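Local coordinates for pyridoxamine 5'-phosphate oxidase family protein (Corynebacterium diphtheriae NCTC 13129, PDB 3CP3) that is of unknown function but belongs to the pyridoxamine 5'-phosphate oxidase family, whose split-barrel fold commonly binds FMN, at residues A[32-37]-A[75-80]. Residues are numbered along the deposited sequence; the frame is centred on the assembly and turned at random. Where two conformers were deposited one is given.
Sequences LVVHRK and SDVLFE
D76 meets H35 at the frayed end of an antiparallel strand pair. One water bridges them, accepting from H35 N and donating to D76 O (2.6 Å). It takes the place of a direct backbone bond where the strands diverge. With CG between backbone N and carbonyl carbon (chi1 69°), the H35 imidazole reaches across to D76, and H35 CE1 lies 3.3 Å from D76 O. D76 OD2 lies in the ring plane, the carboxylate nearly perpendicular to it. D76 OD1 is held by a salt bridge to R132. V77 lies beside V34, and L32 CD1 lies 3.8 Å from V77 CB. L78 forms the hydrogen-bonded pair with V33. L78 N donates to a lone pair of V33 O at 3.1 Å, and V33 N returns an almost straight bond to L78 O (2.8 Å). Their CB atoms touch on the opposite face from L32. F79 faces L32 in the non-hydrogen-bonded pair, with L32 CD1 at its ring edge, 4.0 Å from CD1 of F79. Strands 39-50 and 89-100 flank the pair, consistent with the family's split barrel. I129 of strand 125-139 covers L32, V77 and F79, while V33 and L78 face the subunit interface, against L40 of the second subunit.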
loop_
_atom_site.group_PDB
_atom_site.type_symbol
_atom_site.label_atom_id
_atom_site.label_comp_id
_atom_site.label_asym_id
_atom_site.label_seq_id
_atom_site.Cartn_x
_atom_site.Cartn_y
_atom_site.Cartn_z
ATOM N N LEU A 32 -0.232 3.674 5.019
ATOM C CA LEU A 32 1.000 3.798 5.725
ATOM C C LEU A 32 1.693 2.439 5.757
ATOM O O LEU A 32 1.094 1.435 6.164
ATOM C CB LEU A 32 0.719 4.277 7.153
ATOM C CG LEU A 32 1.974 4.665 7.925
ATOM C CD1 LEU A 32 2.566 6.021 7.521
ATOM C CD2 LEU A 32 1.638 4.667 9.403
ATOM N N VAL A 33 2.990 2.409 5.405
ATOM C CA VAL A 33 3.679 1.172 5.539
ATOM C C VAL A 33 4.627 1.294 6.705
ATOM O O VAL A 33 5.503 2.184 6.715
ATOM C CB VAL A 33 4.482 0.816 4.257
ATOM C CG1 VAL A 33 5.184 -0.493 4.450
ATOM C CG2 VAL A 33 3.514 0.757 3.044
ATOM N N VAL A 34 4.491 0.357 7.633
ATOM C CA VAL A 34 5.274 0.383 8.847
ATOM C C VAL A 34 6.032 -0.897 9.016
ATOM O O VAL A 34 5.757 -1.907 8.341
ATOM C CB VAL A 34 4.391 0.559 10.108
ATOM C CG1 VAL A 34 3.588 1.852 10.014
ATOM C CG2 VAL A 34 3.439 -0.633 10.255
ATOM N N HIS A 35 7.023 -0.828 9.886
ATOM C CA HIS A 35 7.800 -1.991 10.181
ATOM C C HIS A 35 8.411 -1.976 11.510
ATOM O O HIS A 35 8.821 -0.915 12.009
ATOM C CB HIS A 35 8.876 -2.280 9.119
ATOM C CG HIS A 35 10.003 -1.297 9.061
ATOM N ND1 HIS A 35 9.852 -0.025 8.545
ATOM C CD2 HIS A 35 11.314 -1.434 9.339
ATOM C CE1 HIS A 35 11.018 0.594 8.550
ATOM N NE2 HIS A 35 11.915 -0.230 9.053
ATOM N N ARG A 36 8.446 -3.149 12.141
ATOM C CA ARG A 36 9.313 -3.392 13.303
ATOM C C ARG A 36 10.283 -4.498 12.863
ATOM O O ARG A 36 9.908 -5.681 12.746
ATOM C CB ARG A 36 8.501 -3.762 14.552
ATOM C CG ARG A 36 9.326 -4.055 15.820
ATOM C CD ARG A 36 8.424 -4.525 16.988
ATOM N NE ARG A 36 9.188 -5.163 18.071
ATOM C CZ ARG A 36 8.709 -5.446 19.282
ATOM N NH1 ARG A 36 7.455 -5.140 19.600
ATOM N NH2 ARG A 36 9.491 -6.027 20.192
ATOM N N LYS A 37 11.510 -4.077 12.553
ATOM C CA LYS A 37 12.527 -4.903 11.873
ATOM C C LYS A 37 11.981 -5.391 10.534
ATOM O O LYS A 37 11.605 -4.570 9.674
ATOM C CB LYS A 37 13.054 -6.069 12.765
ATOM C CG LYS A 37 13.647 -5.628 14.107
ATOM C CD LYS A 37 14.354 -6.800 14.804
ATOM C CE LYS A 37 14.686 -6.488 16.265
ATOM N NZ LYS A 37 15.379 -7.652 16.947
ATOM N N SER A 75 10.077 4.724 13.406
ATOM C CA SER A 75 9.499 5.990 12.929
ATOM C C SER A 75 9.608 6.105 11.412
ATOM O O SER A 75 8.874 6.879 10.768
ATOM C CB SER A 75 10.162 7.192 13.657
ATOM O OG SER A 75 11.502 7.382 13.172
ATOM N N ASP A 76 10.459 5.265 10.803
ATOM C CA ASP A 76 10.689 5.284 9.362
ATOM C C ASP A 76 9.552 4.526 8.659
ATOM O O ASP A 76 9.279 3.342 8.960
ATOM C CB ASP A 76 12.076 4.614 9.055
ATOM C CG ASP A 76 12.426 4.576 7.568
ATOM O OD1 ASP A 76 12.196 5.550 6.810
ATOM O OD2 ASP A 76 13.008 3.544 7.162
ATOM N N VAL A 77 8.878 5.232 7.750
ATOM C CA VAL A 77 7.637 4.742 7.135
ATOM C C VAL A 77 7.638 5.058 5.649
ATOM O O VAL A 77 8.450 5.881 5.158
ATOM C CB VAL A 77 6.328 5.391 7.761
ATOM C CG1 VAL A 77 6.135 4.976 9.230
ATOM C CG2 VAL A 77 6.291 6.949 7.640
ATOM N N LEU A 78 6.711 4.436 4.918
ATOM C CA LEU A 78 6.350 4.948 3.625
ATOM C C LEU A 78 4.912 5.334 3.693
ATOM O O LEU A 78 4.158 4.765 4.489
ATOM C CB LEU A 78 6.402 3.827 2.550
ATOM C CG LEU A 78 7.630 3.016 2.344
ATOM C CD1 LEU A 78 7.305 1.981 1.227
ATOM C CD2 LEU A 78 8.837 3.936 1.981
ATOM N N PHE A 79 4.517 6.260 2.846
ATOM C CA PHE A 79 3.121 6.639 2.694
ATOM C C PHE A 79 2.799 6.666 1.216
ATOM O O PHE A 79 3.526 7.309 0.404
ATOM C CB PHE A 79 2.836 8.000 3.377
ATOM C CG PHE A 79 1.357 8.309 3.501
ATOM C CD1 PHE A 79 0.600 7.718 4.497
ATOM C CD2 PHE A 79 0.713 9.143 2.595
ATOM C CE1 PHE A 79 -0.775 7.982 4.593
ATOM C CE2 PHE A 79 -0.650 9.389 2.687
ATOM C CZ PHE A 79 -1.379 8.801 3.683
ATOM N N GLU A 80 1.717 5.991 0.836
ATOM C CA GLU A 80 1.411 5.780 -0.538
ATOM C C GLU A 80 -0.036 6.128 -0.867
ATOM O O GLU A 80 -0.978 5.820 -0.115
ATOM C CB GLU A 80 1.731 4.305 -0.980
ATOM C CG GLU A 80 1.670 4.070 -2.507
ATOM C CD GLU A 80 0.343 3.495 -2.981
ATOM O OE1 GLU A 80 -0.601 3.340 -2.123
ATOM O OE2 GLU A 80 0.301 3.053 -4.156
HETATM O O HOH W 1 7.666 1.950 10.497
#